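Local coordinates for protein heme oxygenase 1 (Synechocystis sp., PDB 1WE1) that probably opens the heme ring, using oxygen and electrons from a reduced reductase, to give biliverdin IXalpha, carbon monoxide and ferrous iron for photosynthetic antenna chromophores, at residues 33-46 against 202-214. Residues are numbered along the deposited sequence; the frame is centred on the assembly and turned at random.
Sequences VVEKNSYRKLVGNL and MFNELEGNLIKAI. With HEM (protoporphyrin IX containing Fe), chain H.
L42 brings CD1 to the edge of the F203 ring, near its plane, at 3.7 Å from CE1; with CG anti to the backbone N (chi1 -174°), its two methyls straddle that CE1 corner. L206 lies against the same helix, its CD2 3.6 Å from S38 O. Farther along, M202 and N45 pass in opposite directions, SD 3.7 Å from N45 CB, while a bend at chi3 (-64°) carries the M202 methyl to L46 CD2. The amide of N45 is not spent here: its OD1 accepts from S99 N. At the start of helix 36-46, E35 is the N-cap, its OE2 accepting S38 N and its OE1 S38 OG, both from above the carboxylate plane, while A213 CB packs 3.6 Å from its CD. Replacing E35 with alanine removes the carboxylate, and S38 N would probably lose its capping bond, S38 OG this acceptor, and A213 CB the group it packs on. Packing is tight round buried M202, F203, L206 and L46; the partly exposed margins are looser, K41 crossing N209 with CD and NZ both 4.0 Å from OD1, and V33 CG2 meeting I214 CD1 at 4.1 Å. Helices 36-46 and 207-214 run nearly antiparallel (160°), their axes 9.1 Å apart. F203 joins this interface to one heme vinyl, CE2 approaching HEM CBB, as part of the heme pocket in the all-helical heme oxygenase fold.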
loop_
_atom_site.group_PDB
_atom_site.type_symbol
_atom_site.label_atom_id
_atom_site.label_comp_id
_atom_site.label_asym_id
_atom_site.label_seq_id
_atom_site.Cartn_x
_atom_site.Cartn_y
_atom_site.Cartn_z
ATOM N N VAL A 33 -7.410 17.968 -0.609
ATOM C CA VAL A 33 -6.872 18.421 -1.879
ATOM C C VAL A 33 -5.968 17.350 -2.515
ATOM O O VAL A 33 -4.787 17.194 -2.184
ATOM C CB VAL A 33 -6.171 19.821 -1.732
ATOM C CG1 VAL A 33 -5.754 20.054 -0.324
ATOM C CG2 VAL A 33 -4.986 19.943 -2.668
ATOM N N VAL A 34 -6.587 16.574 -3.400
ATOM C CA VAL A 34 -5.932 15.514 -4.155
ATOM C C VAL A 34 -6.382 15.734 -5.584
ATOM O O VAL A 34 -7.464 16.264 -5.830
ATOM C CB VAL A 34 -6.377 14.093 -3.714
ATOM C CG1 VAL A 34 -7.875 13.985 -3.735
ATOM C CG2 VAL A 34 -5.796 13.044 -4.653
ATOM N N GLU A 35 -5.562 15.333 -6.537
ATOM C CA GLU A 35 -5.937 15.541 -7.913
ATOM C C GLU A 35 -5.556 14.370 -8.796
ATOM O O GLU A 35 -4.444 13.846 -8.729
ATOM C CB GLU A 35 -5.325 16.859 -8.400
ATOM C CG GLU A 35 -4.656 16.827 -9.765
ATOM C CD GLU A 35 -3.193 16.447 -9.680
ATOM O OE1 GLU A 35 -2.649 16.412 -8.556
ATOM O OE2 GLU A 35 -2.586 16.198 -10.740
ATOM N N LYS A 36 -6.524 13.969 -9.610
ATOM C CA LYS A 36 -6.412 12.863 -10.547
ATOM C C LYS A 36 -5.043 12.578 -11.188
ATOM O O LYS A 36 -4.619 11.433 -11.240
ATOM C CB LYS A 36 -7.470 13.046 -11.642
ATOM C CG LYS A 36 -7.313 12.106 -12.828
ATOM C CD LYS A 36 -8.301 12.434 -13.952
ATOM C CE LYS A 36 -8.027 11.602 -15.210
ATOM N NZ LYS A 36 -8.121 10.127 -14.989
ATOM N N ASN A 37 -4.331 13.592 -11.661
ATOM C CA ASN A 37 -3.060 13.304 -12.322
ATOM C C ASN A 37 -1.906 12.804 -11.470
ATOM O O ASN A 37 -1.194 11.891 -11.880
ATOM C CB ASN A 37 -2.617 14.503 -13.155
ATOM C CG ASN A 37 -3.601 14.818 -14.250
ATOM O OD1 ASN A 37 -3.963 13.945 -15.045
ATOM N ND2 ASN A 37 -4.055 16.064 -14.295
ATOM N N SER A 38 -1.698 13.384 -10.296
ATOM C CA SER A 38 -0.611 12.910 -9.461
ATOM C C SER A 38 -1.027 11.589 -8.785
ATOM O O SER A 38 -0.269 10.622 -8.795
ATOM C CB SER A 38 -0.222 13.978 -8.430
ATOM O OG SER A 38 -1.341 14.440 -7.700
ATOM N N TYR A 39 -2.244 11.541 -8.247
ATOM C CA TYR A 39 -2.752 10.343 -7.577
ATOM C C TYR A 39 -2.803 9.154 -8.525
ATOM O O TYR A 39 -2.746 8.006 -8.117
ATOM C CB TYR A 39 -4.148 10.624 -7.007
ATOM C CG TYR A 39 -4.873 9.413 -6.451
ATOM C CD1 TYR A 39 -5.625 8.582 -7.282
ATOM C CD2 TYR A 39 -4.792 9.089 -5.092
ATOM C CE1 TYR A 39 -6.276 7.454 -6.774
ATOM C CE2 TYR A 39 -5.437 7.966 -4.575
ATOM C CZ TYR A 39 -6.175 7.156 -5.417
ATOM O OH TYR A 39 -6.803 6.049 -4.908
ATOM N N ARG A 40 -2.912 9.449 -9.805
ATOM C CA ARG A 40 -2.982 8.436 -10.846
ATOM C C ARG A 40 -1.628 7.718 -10.955
ATOM O O ARG A 40 -1.555 6.524 -11.255
ATOM C CB ARG A 40 -3.332 9.142 -12.168
ATOM C CG ARG A 40 -3.687 8.238 -13.311
ATOM C CD ARG A 40 -4.309 9.003 -14.465
ATOM N NE ARG A 40 -3.385 9.881 -15.171
ATOM C CZ ARG A 40 -3.547 10.226 -16.449
ATOM N NH1 ARG A 40 -4.588 9.758 -17.128
ATOM N NH2 ARG A 40 -2.683 11.033 -17.054
ATOM N N LYS A 41 -0.556 8.464 -10.710
ATOM C CA LYS A 41 0.784 7.913 -10.787
ATOM C C LYS A 41 1.085 7.035 -9.579
ATOM O O LYS A 41 1.865 6.078 -9.664
ATOM C CB LYS A 41 1.805 9.049 -10.916
ATOM C CG LYS A 41 1.601 9.880 -12.183
ATOM C CD LYS A 41 2.803 10.762 -12.538
ATOM C CE LYS A 41 2.625 11.359 -13.940
ATOM N NZ LYS A 41 3.873 11.919 -14.547
ATOM N N LEU A 42 0.454 7.357 -8.453
ATOM C CA LEU A 42 0.626 6.580 -7.238
ATOM C C LEU A 42 0.005 5.212 -7.480
ATOM O O LEU A 42 0.593 4.180 -7.156
ATOM C CB LEU A 42 -0.075 7.263 -6.072
ATOM C CG LEU A 42 0.165 6.609 -4.714
ATOM C CD1 LEU A 42 1.640 6.727 -4.372
ATOM C CD2 LEU A 42 -0.693 7.288 -3.650
ATOM N N VAL A 43 -1.184 5.216 -8.070
ATOM C CA VAL A 43 -1.894 3.982 -8.381
ATOM C C VAL A 43 -1.057 3.116 -9.307
ATOM O O VAL A 43 -1.007 1.901 -9.147
ATOM C CB VAL A 43 -3.251 4.290 -9.048
ATOM C CG1 VAL A 43 -3.935 2.994 -9.514
ATOM C CG2 VAL A 43 -4.147 5.042 -8.059
ATOM N N GLY A 44 -0.409 3.745 -10.281
ATOM C CA GLY A 44 0.438 3.007 -11.200
ATOM C C GLY A 44 1.560 2.336 -10.423
ATOM O O GLY A 44 1.850 1.157 -10.632
ATOM N N ASN A 45 2.193 3.066 -9.510
ATOM C CA ASN A 45 3.265 2.464 -8.728
ATOM C C ASN A 45 2.782 1.288 -7.859
ATOM O O ASN A 45 3.300 0.171 -7.974
ATOM C CB ASN A 45 3.951 3.508 -7.858
ATOM C CG ASN A 45 4.966 4.335 -8.635
ATOM O OD1 ASN A 45 5.519 3.893 -9.650
ATOM N ND2 ASN A 45 5.232 5.534 -8.145
ATOM N N LEU A 46 1.790 1.522 -7.003
ATOM C CA LEU A 46 1.290 0.445 -6.159
ATOM C C LEU A 46 0.930 -0.759 -7.016
ATOM O O LEU A 46 1.120 -1.899 -6.612
ATOM C CB LEU A 46 0.072 0.905 -5.360
ATOM C CG LEU A 46 0.406 2.050 -4.410
ATOM C CD1 LEU A 46 -0.810 2.413 -3.578
ATOM C CD2 LEU A 46 1.552 1.626 -3.516
ATOM N N MET A 202 7.611 7.484 -2.524
ATOM C CA MET A 202 6.738 7.582 -3.687
ATOM C C MET A 202 5.876 8.853 -3.565
ATOM O O MET A 202 5.657 9.564 -4.553
ATOM C CB MET A 202 5.843 6.347 -3.796
ATOM C CG MET A 202 6.587 5.095 -4.217
ATOM S SD MET A 202 5.536 3.651 -4.572
ATOM C CE MET A 202 4.801 3.351 -2.956
ATOM N N PHE A 203 5.406 9.137 -2.350
ATOM C CA PHE A 203 4.576 10.314 -2.095
ATOM C C PHE A 203 5.349 11.597 -2.364
ATOM O O PHE A 203 4.839 12.523 -3.003
ATOM C CB PHE A 203 4.091 10.358 -0.647
ATOM C CG PHE A 203 3.238 9.193 -0.238
ATOM C CD1 PHE A 203 2.486 8.487 -1.172
ATOM C CD2 PHE A 203 3.141 8.839 1.110
ATOM C CE1 PHE A 203 1.644 7.440 -0.768
ATOM C CE2 PHE A 203 2.304 7.794 1.534
ATOM C CZ PHE A 203 1.552 7.092 0.596
ATOM N N ASN A 204 6.574 11.662 -1.852
ATOM C CA ASN A 204 7.412 12.840 -2.050
ATOM C C ASN A 204 7.683 13.107 -3.541
ATOM O O ASN A 204 7.810 14.262 -3.952
ATOM C CB ASN A 204 8.730 12.688 -1.286
ATOM C CG ASN A 204 8.561 12.893 0.203
ATOM O OD1 ASN A 204 7.901 13.843 0.638
ATOM N ND2 ASN A 204 9.164 12.012 1.001
ATOM N N GLU A 205 7.761 12.040 -4.336
ATOM C CA GLU A 205 7.987 12.161 -5.777
ATOM C C GLU A 205 6.841 12.926 -6.435
ATOM O O GLU A 205 6.991 13.491 -7.519
ATOM C CB GLU A 205 8.060 10.786 -6.439
ATOM C CG GLU A 205 9.422 10.162 -6.509
ATOM C CD GLU A 205 9.377 8.807 -7.193
ATOM O OE1 GLU A 205 10.452 8.266 -7.531
ATOM O OE2 GLU A 205 8.259 8.275 -7.384
ATOM N N LEU A 206 5.689 12.936 -5.782
ATOM C CA LEU A 206 4.549 13.605 -6.357
ATOM C C LEU A 206 4.344 15.016 -5.868
ATOM O O LEU A 206 3.455 15.697 -6.354
ATOM C CB LEU A 206 3.290 12.781 -6.110
ATOM C CG LEU A 206 2.960 11.669 -7.109
ATOM C CD1 LEU A 206 4.188 11.266 -7.924
ATOM C CD2 LEU A 206 2.389 10.494 -6.352
ATOM N N GLU A 207 5.172 15.472 -4.937
ATOM C CA GLU A 207 5.002 16.825 -4.415
ATOM C C GLU A 207 4.988 17.864 -5.521
ATOM O O GLU A 207 4.073 18.686 -5.582
ATOM C CB GLU A 207 6.088 17.172 -3.400
ATOM C CG GLU A 207 5.825 18.477 -2.666
ATOM C CD GLU A 207 6.699 18.654 -1.433
ATOM O OE1 GLU A 207 6.600 17.819 -0.500
ATOM O OE2 GLU A 207 7.489 19.627 -1.390
ATOM N N GLY A 208 5.995 17.827 -6.391
ATOM C CA GLY A 208 6.068 18.774 -7.491
ATOM C C GLY A 208 4.862 18.746 -8.425
ATOM O O GLY A 208 4.390 19.800 -8.863
ATOM N N ASN A 209 4.355 17.556 -8.739
ATOM C CA ASN A 209 3.196 17.441 -9.623
ATOM C C ASN A 209 1.941 18.048 -8.981
ATOM O O ASN A 209 1.079 18.603 -9.668
ATOM C CB ASN A 209 2.904 15.977 -9.967
ATOM C CG ASN A 209 4.110 15.249 -10.535
ATOM O OD1 ASN A 209 3.973 14.410 -11.428
ATOM N ND2 ASN A 209 5.296 15.549 -10.005
ATOM N N LEU A 210 1.845 17.932 -7.663
ATOM C CA LEU A 210 0.702 18.448 -6.924
ATOM C C LEU A 210 0.754 19.976 -6.822
ATOM O O LEU A 210 -0.281 20.648 -6.887
ATOM C CB LEU A 210 0.672 17.822 -5.524
ATOM C CG LEU A 210 -0.545 18.132 -4.649
ATOM C CD1 LEU A 210 -1.807 17.665 -5.365
ATOM C CD2 LEU A 210 -0.395 17.435 -3.290
ATOM N N ILE A 211 1.959 20.518 -6.652
ATOM C CA ILE A 211 2.131 21.960 -6.553
ATOM C C ILE A 211 1.554 22.607 -7.814
ATOM O O ILE A 211 0.636 23.426 -7.724
ATOM C CB ILE A 211 3.616 22.346 -6.417
ATOM C CG1 ILE A 211 4.215 21.697 -5.165
ATOM C CG2 ILE A 211 3.757 23.867 -6.324
ATOM C CD1 ILE A 211 3.665 22.239 -3.881
ATOM N N LYS A 212 2.068 22.235 -8.985
ATOM C CA LYS A 212 1.553 22.805 -10.222
ATOM C C LYS A 212 0.034 22.789 -10.226
ATOM O O LYS A 212 -0.596 23.846 -10.307
ATOM C CB LYS A 212 2.061 22.040 -11.439
ATOM C CG LYS A 212 3.463 22.417 -11.862
ATOM C CD LYS A 212 3.753 21.935 -13.282
ATOM C CE LYS A 212 2.905 22.685 -14.309
ATOM N NZ LYS A 212 3.249 22.310 -15.719
ATOM N N ALA A 213 -0.536 21.587 -10.132
ATOM C CA ALA A 213 -1.988 21.384 -10.110
ATOM C C ALA A 213 -2.706 22.346 -9.163
ATOM O O ALA A 213 -3.784 22.859 -9.477
ATOM C CB ALA A 213 -2.306 19.937 -9.716
ATOM N N ILE A 214 -2.113 22.574 -7.995
ATOM C CA ILE A 214 -2.699 23.481 -7.022
ATOM C C ILE A 214 -2.623 24.892 -7.590
ATOM O O ILE A 214 -3.612 25.618 -7.592
ATOM C CB ILE A 214 -1.943 23.433 -5.652
ATOM C CG1 ILE A 214 -2.142 22.068 -4.982
ATOM C CG2 ILE A 214 -2.456 24.526 -4.729
ATOM C CD1 ILE A 214 -1.483 21.942 -3.614
HETATM C CHA HEM H . -3.211 1.593 10.596
HETATM C CHB HEM H . -0.010 1.260 6.984
HETATM C CHC HEM H . -0.821 5.954 6.057
HETATM C CHD HEM H . -4.920 5.653 8.531
HETATM C C1A HEM H . -2.160 1.092 9.796
HETATM C C2A HEM H . -1.472 -0.178 9.966
HETATM C C3A HEM H . -0.533 -0.250 8.974
HETATM C C4A HEM H . -0.707 0.960 8.156
HETATM C CMA HEM H . 0.474 -1.327 8.711
HETATM C CAA HEM H . -1.794 -1.235 11.010
HETATM C CBA HEM H . -1.291 -0.933 12.443
HETATM C CGA HEM H . -1.584 -1.943 13.394
HETATM O O1A HEM H . -0.607 -2.735 13.696
HETATM O O2A HEM H . -2.706 -2.091 13.918
HETATM C C1B HEM H . 0.086 2.542 6.420
HETATM C C2B HEM H . 1.065 2.936 5.408
HETATM C C3B HEM H . 0.800 4.240 5.103
HETATM C C4B HEM H . -0.286 4.654 5.989
HETATM C CMB HEM H . 2.116 2.019 4.835
HETATM C CAB HEM H . 1.423 5.119 4.035
HETATM C CBB HEM H . 2.931 5.415 4.251
HETATM C C1C HEM H . -2.052 6.273 6.572
HETATM C C2C HEM H . -2.788 7.503 6.322
HETATM C C3C HEM H . -3.808 7.493 7.204
HETATM C C4C HEM H . -3.884 6.160 7.758
HETATM C CMC HEM H . -2.424 8.532 5.269
HETATM C CAC HEM H . -4.715 8.666 7.583
HETATM C CBC HEM H . -5.971 8.717 6.668
HETATM C C1D HEM H . -4.844 4.485 9.328
HETATM C C2D HEM H . -5.854 4.093 10.309
HETATM C C3D HEM H . -5.400 2.935 10.853
HETATM C C4D HEM H . -4.077 2.652 10.243
HETATM C CMD HEM H . -7.087 4.895 10.579
HETATM C CAD HEM H . -6.031 2.036 11.889
HETATM C CBD HEM H . -5.502 2.340 13.361
HETATM C CGD HEM H . -5.861 1.339 14.295
HETATM O O1D HEM H . -5.773 0.094 13.979
HETATM O O2D HEM H . -6.266 1.657 15.450
HETATM N NA HEM H . -1.670 1.776 8.709
HETATM N NB HEM H . -0.737 3.594 6.758
HETATM N NC HEM H . -2.771 5.427 7.436
HETATM N ND HEM H . -3.800 3.564 9.285
HETATM FE FE HEM H . -2.243 3.588 8.067
HETATM O O HOH W 1 -3.254 2.743 6.840
#